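Local coordinates for RNase III inhibitor (Mycobacterium tuberculosis, PDB 5M3I), which is of unsettled function but belongs to the macro domain family, whose members share a compact fold of a mixed beta sheet flanked by helices, at residues A[24-29]-A[119-124]; A[67-72]-A[106-111]. All blocks are in the same frame, centred on the assembly; numbering follows the deposited sequence.

Contact 1: A[24-29]-A[119-124]; sequences TEALVN and ASVAVP
Ser120 holds its OG between its own backbone N and carbonyl carbon (chi1 74°), which aims the hydroxyl across at the chain of Thr24 and Glu25; Thr24, with chi1 of 57°, turns OG1 instead along its own segment. Glu25 N lies 2.8 Å from Ser120 OG, in a fairly straight bond, and makes a weak second bond to Ser120 O. That carbonyl is taken mainly by Ala26 N, 3.0 Å from Ser120 O, and so begins the parallel ladder. Ala26 O is gripped twice: Thr24 OG1, 2.8 Å from it, stands above the carbonyl plane, and Ala122 N reaches it from the opposite face at 3.1 Å. Further along, Val28 N, 2.9 Å from Ala122 O, lies almost on the extension of that C=O bond.

These are strands 26-31 and 120-123, neighbours inside the mixed six-stranded sheet of the macro domain; strand 83-88 bonds to the other edge of 26-31. On one face Ala122 CB lies against Leu27 CD2, and Leu27 goes on to Phe45 of helix 40-48. On the other, Val28 and Val121 approach at a slant, their CG2 methyls 3.7 Å apart, with Ala26 CB beside Val121 CG2; Phe146 of helix 135-147 packs on Val121. Where the ladder ends, the ring of Pro124 sits crosswise to Val28, with Pro124 CD 3.2 Å from Val28 O. At the start, the extended side chain of Glu25 brings OE2 to Ala119 N in a weak bond of 3.3 Å.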
# COMPACT_ATOMS: atom_id res chain seq x y z
N THR A 24 -11.79 6.08 1.93
CA THR A 24 -10.61 6.80 2.38
C THR A 24 -10.03 7.61 1.24
O THR A 24 -10.33 7.42 0.06
CB THR A 24 -9.52 5.86 2.97
OG1 THR A 24 -9.15 4.88 2.00
CG2 THR A 24 -10.02 5.16 4.22
N GLU A 25 -9.20 8.54 1.61
CA GLU A 25 -8.56 9.44 0.66
C GLU A 25 -7.45 8.73 -0.13
O GLU A 25 -7.23 9.05 -1.29
CB GLU A 25 -8.02 10.61 1.46
CG GLU A 25 -7.59 11.78 0.64
CD GLU A 25 -7.27 13.01 1.50
OE1 GLU A 25 -6.34 13.76 1.13
OE2 GLU A 25 -7.96 13.20 2.53
N ALA A 26 -6.76 7.78 0.52
CA ALA A 26 -5.74 6.96 -0.14
C ALA A 26 -5.99 5.47 0.08
O ALA A 26 -6.56 5.06 1.09
CB ALA A 26 -4.36 7.32 0.36
N LEU A 27 -5.58 4.67 -0.90
CA LEU A 27 -5.53 3.22 -0.75
C LEU A 27 -4.11 2.78 -0.94
O LEU A 27 -3.45 3.26 -1.85
CB LEU A 27 -6.39 2.56 -1.82
CG LEU A 27 -7.84 3.01 -1.93
CD1 LEU A 27 -8.48 2.29 -3.10
CD2 LEU A 27 -8.59 2.71 -0.66
N VAL A 28 -3.65 1.85 -0.10
CA VAL A 28 -2.37 1.20 -0.29
C VAL A 28 -2.48 -0.16 -1.01
O VAL A 28 -3.32 -1.00 -0.70
CB VAL A 28 -1.66 0.99 1.03
CG1 VAL A 28 -0.31 0.31 0.81
CG2 VAL A 28 -1.48 2.32 1.75
N ASN A 29 -1.65 -0.33 -2.03
CA ASN A 29 -1.52 -1.54 -2.80
C ASN A 29 -0.13 -2.15 -2.49
O ASN A 29 0.78 -1.42 -2.11
CB ASN A 29 -1.65 -1.18 -4.27
CG ASN A 29 -1.63 -2.38 -5.20
OD1 ASN A 29 -1.89 -3.51 -4.80
ND2 ASN A 29 -1.29 -2.14 -6.46
N ALA A 119 -5.58 12.69 4.74
CA ALA A 119 -6.38 12.60 5.99
C ALA A 119 -6.76 11.15 6.39
O ALA A 119 -7.05 10.89 7.54
CB ALA A 119 -7.66 13.38 5.82
N SER A 120 -6.78 10.24 5.42
CA SER A 120 -7.23 8.91 5.67
C SER A 120 -6.61 7.95 4.66
O SER A 120 -6.48 8.29 3.48
CB SER A 120 -8.78 8.85 5.66
OG SER A 120 -9.29 8.92 4.35
N VAL A 121 -6.30 6.75 5.14
CA VAL A 121 -5.72 5.71 4.30
C VAL A 121 -6.21 4.30 4.71
O VAL A 121 -6.47 4.04 5.88
CB VAL A 121 -4.21 5.85 4.32
CG1 VAL A 121 -3.71 5.65 5.70
CG2 VAL A 121 -3.56 4.86 3.39
N ALA A 122 -6.36 3.43 3.72
CA ALA A 122 -6.72 2.02 3.93
C ALA A 122 -5.51 1.21 3.58
O ALA A 122 -4.93 1.40 2.48
CB ALA A 122 -7.90 1.60 3.07
N VAL A 123 -5.17 0.27 4.45
CA VAL A 123 -3.95 -0.51 4.32
C VAL A 123 -4.25 -2.03 4.36
O VAL A 123 -4.97 -2.46 5.25
CB VAL A 123 -3.00 -0.16 5.47
CG1 VAL A 123 -1.68 -0.81 5.24
CG2 VAL A 123 -2.83 1.36 5.58
N PRO A 124 -3.73 -2.81 3.41
CA PRO A 124 -3.88 -4.25 3.40
C PRO A 124 -2.83 -4.91 4.26
O PRO A 124 -1.94 -4.23 4.75
CB PRO A 124 -3.64 -4.62 1.94
CG PRO A 124 -2.67 -3.60 1.49
CD PRO A 124 -3.03 -2.33 2.20

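Contact 2: A[67-72]-A[106-111]; sequences IGKMFV and LIDLIR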
# COMPACT_ATOMS: atom_id res chain seq x y z
N ILE A 67 12.34 -1.15 -3.17
CA ILE A 67 12.07 -1.33 -1.76
C ILE A 67 12.36 -0.02 -1.03
O ILE A 67 13.42 0.57 -1.22
CB ILE A 67 12.91 -2.48 -1.14
CG1 ILE A 67 12.62 -3.84 -1.82
CG2 ILE A 67 12.67 -2.59 0.38
CD1 ILE A 67 11.14 -4.19 -1.97
N GLY A 68 11.43 0.43 -0.21
CA GLY A 68 11.63 1.53 0.72
C GLY A 68 11.11 2.86 0.20
O GLY A 68 11.30 3.89 0.84
N LYS A 69 10.48 2.83 -0.95
CA LYS A 69 10.01 4.01 -1.63
C LYS A 69 8.60 3.72 -2.20
O LYS A 69 8.42 2.81 -2.97
CB LYS A 69 11.01 4.35 -2.73
CG LYS A 69 10.64 5.47 -3.68
CD LYS A 69 11.92 5.95 -4.40
CE LYS A 69 11.72 6.28 -5.88
NZ LYS A 69 11.10 7.63 -6.06
N MET A 70 7.63 4.51 -1.78
CA MET A 70 6.32 4.42 -2.34
C MET A 70 6.34 4.87 -3.80
O MET A 70 7.03 5.85 -4.13
CB MET A 70 5.34 5.28 -1.52
CG MET A 70 5.17 4.92 -0.03
SD MET A 70 4.72 3.19 0.32
CE MET A 70 6.36 2.44 0.47
N PHE A 71 5.55 4.21 -4.64
CA PHE A 71 5.21 4.73 -5.94
C PHE A 71 3.76 5.23 -5.95
O PHE A 71 2.82 4.42 -5.91
CB PHE A 71 5.45 3.68 -6.99
CG PHE A 71 5.22 4.16 -8.39
CD1 PHE A 71 6.11 5.06 -8.97
CD2 PHE A 71 4.10 3.77 -9.09
CE1 PHE A 71 5.89 5.56 -10.25
CE2 PHE A 71 3.86 4.26 -10.37
CZ PHE A 71 4.76 5.15 -10.96
N VAL A 72 3.57 6.55 -5.99
CA VAL A 72 2.26 7.14 -5.74
C VAL A 72 1.64 7.63 -7.03
O VAL A 72 2.31 8.30 -7.80
CB VAL A 72 2.37 8.32 -4.75
CG1 VAL A 72 0.99 8.86 -4.38
CG2 VAL A 72 3.06 7.86 -3.47
N LEU A 106 7.47 1.59 5.36
CA LEU A 106 6.66 2.33 6.29
C LEU A 106 7.24 3.70 6.53
O LEU A 106 6.48 4.68 6.62
CB LEU A 106 6.47 1.57 7.62
CG LEU A 106 5.53 0.36 7.49
CD1 LEU A 106 5.61 -0.50 8.75
CD2 LEU A 106 4.10 0.75 7.28
N ILE A 107 8.56 3.78 6.59
CA ILE A 107 9.19 5.07 6.73
C ILE A 107 8.70 6.00 5.61
O ILE A 107 8.29 7.12 5.89
CB ILE A 107 10.74 4.96 6.73
CG1 ILE A 107 11.24 4.26 8.01
CG2 ILE A 107 11.37 6.37 6.64
CD1 ILE A 107 12.73 3.89 8.02
N ASP A 108 8.74 5.53 4.36
CA ASP A 108 8.36 6.39 3.26
C ASP A 108 6.85 6.56 3.18
O ASP A 108 6.36 7.58 2.68
CB ASP A 108 8.92 5.91 1.95
CG ASP A 108 8.93 6.99 0.90
OD1 ASP A 108 9.55 8.04 1.12
OD2 ASP A 108 8.36 6.79 -0.20
N LEU A 109 6.09 5.56 3.61
CA LEU A 109 4.64 5.70 3.63
C LEU A 109 4.24 6.88 4.54
O LEU A 109 3.36 7.65 4.16
CB LEU A 109 3.95 4.44 4.13
CG LEU A 109 2.41 4.53 4.22
CD1 LEU A 109 1.76 4.80 2.87
CD2 LEU A 109 1.85 3.24 4.81
N ILE A 110 4.86 6.99 5.72
CA ILE A 110 4.57 8.06 6.63
C ILE A 110 4.94 9.40 5.98
O ILE A 110 4.19 10.36 6.05
CB ILE A 110 5.39 7.91 7.91
CG1 ILE A 110 4.85 6.76 8.75
CG2 ILE A 110 5.41 9.20 8.72
CD1 ILE A 110 5.81 6.35 9.85
N ARG A 111 6.12 9.45 5.39
CA ARG A 111 6.59 10.65 4.75
C ARG A 111 5.61 11.10 3.65
O ARG A 111 5.30 12.24 3.54
CB ARG A 111 7.98 10.42 4.15
CG ARG A 111 8.60 11.68 3.55
CD ARG A 111 9.88 11.41 2.77
NE ARG A 111 9.62 10.61 1.57
CZ ARG A 111 9.01 11.04 0.45
NH1 ARG A 111 8.59 12.29 0.33
NH2 ARG A 111 8.83 10.20 -0.56
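The backbone of 67-72 passes helix 99-115 on the side where Asp108 projects, coming nearest at Lys69 and Asp108, whose CA atoms are 5.7 Å apart, just before strand 71-74 begins. Asp108 spans the gap. With CG anti to its backbone N (chi1 -161°), its carboxylate leans out toward the 67-72 backbone, and Met70 N lies 2.9 Å from Asp108 OD2, the donor on the anti side and somewhat out of the carboxylate plane. Gly68 O packs against Asp108 CB at 3.3 Å, so the aspartate is touched along its stem as well as at its end.

The side chain of Met70 runs past that of Asp108 in the opposite sense, then bends at chi2 (-55°), which sets its sulfur against the helix, Met70 SD lying 4.1 Å from Leu109 CB. Ile85 of strand 83-88 touches both Met70 and Leu109, so the three form part of the apolar layer between helix 99-115 and the sheet.

One turn on, Arg111 grips Asp108 side-on. NE and NH2 both bond OD1, with Arg111 NE 2.6 Å from Asp108 OD1 and the oxygen near the guanidinium plane; NH1 of Arg111 pairs with Glu115. Asp108 thus divides its work, OD1 to the arginine and OD2 chiefly to the backbone of Met70, just ahead of the strand. Bonds at both oxygens should limit the carboxylate's rotation, and the arginine should favour its charged form, keeping OD2 a strong acceptor for the amide of buried Met70.

In the fold
Following strand 12-14, the chain reaches 24-29, which opens the longer loop; 89 residues pass before 119-124 closes it as contact 1. Within that excursion comes 67-72, leading into strand 71-74, and 33 residues later 106-111 on helix 99-115 closes contact 2, nested wholly inside the first loop. Contact 1 joins two strands inside the sheet, while contact 2 ties the approach to its edge strand 71-74 to a helix packed over it. After a short turn the helix is followed by strand 120-123. The centres lie about 13 Å apart, yet the contacts touch where Val28 CG2 meets Leu109 CD1 at 4.2 Å.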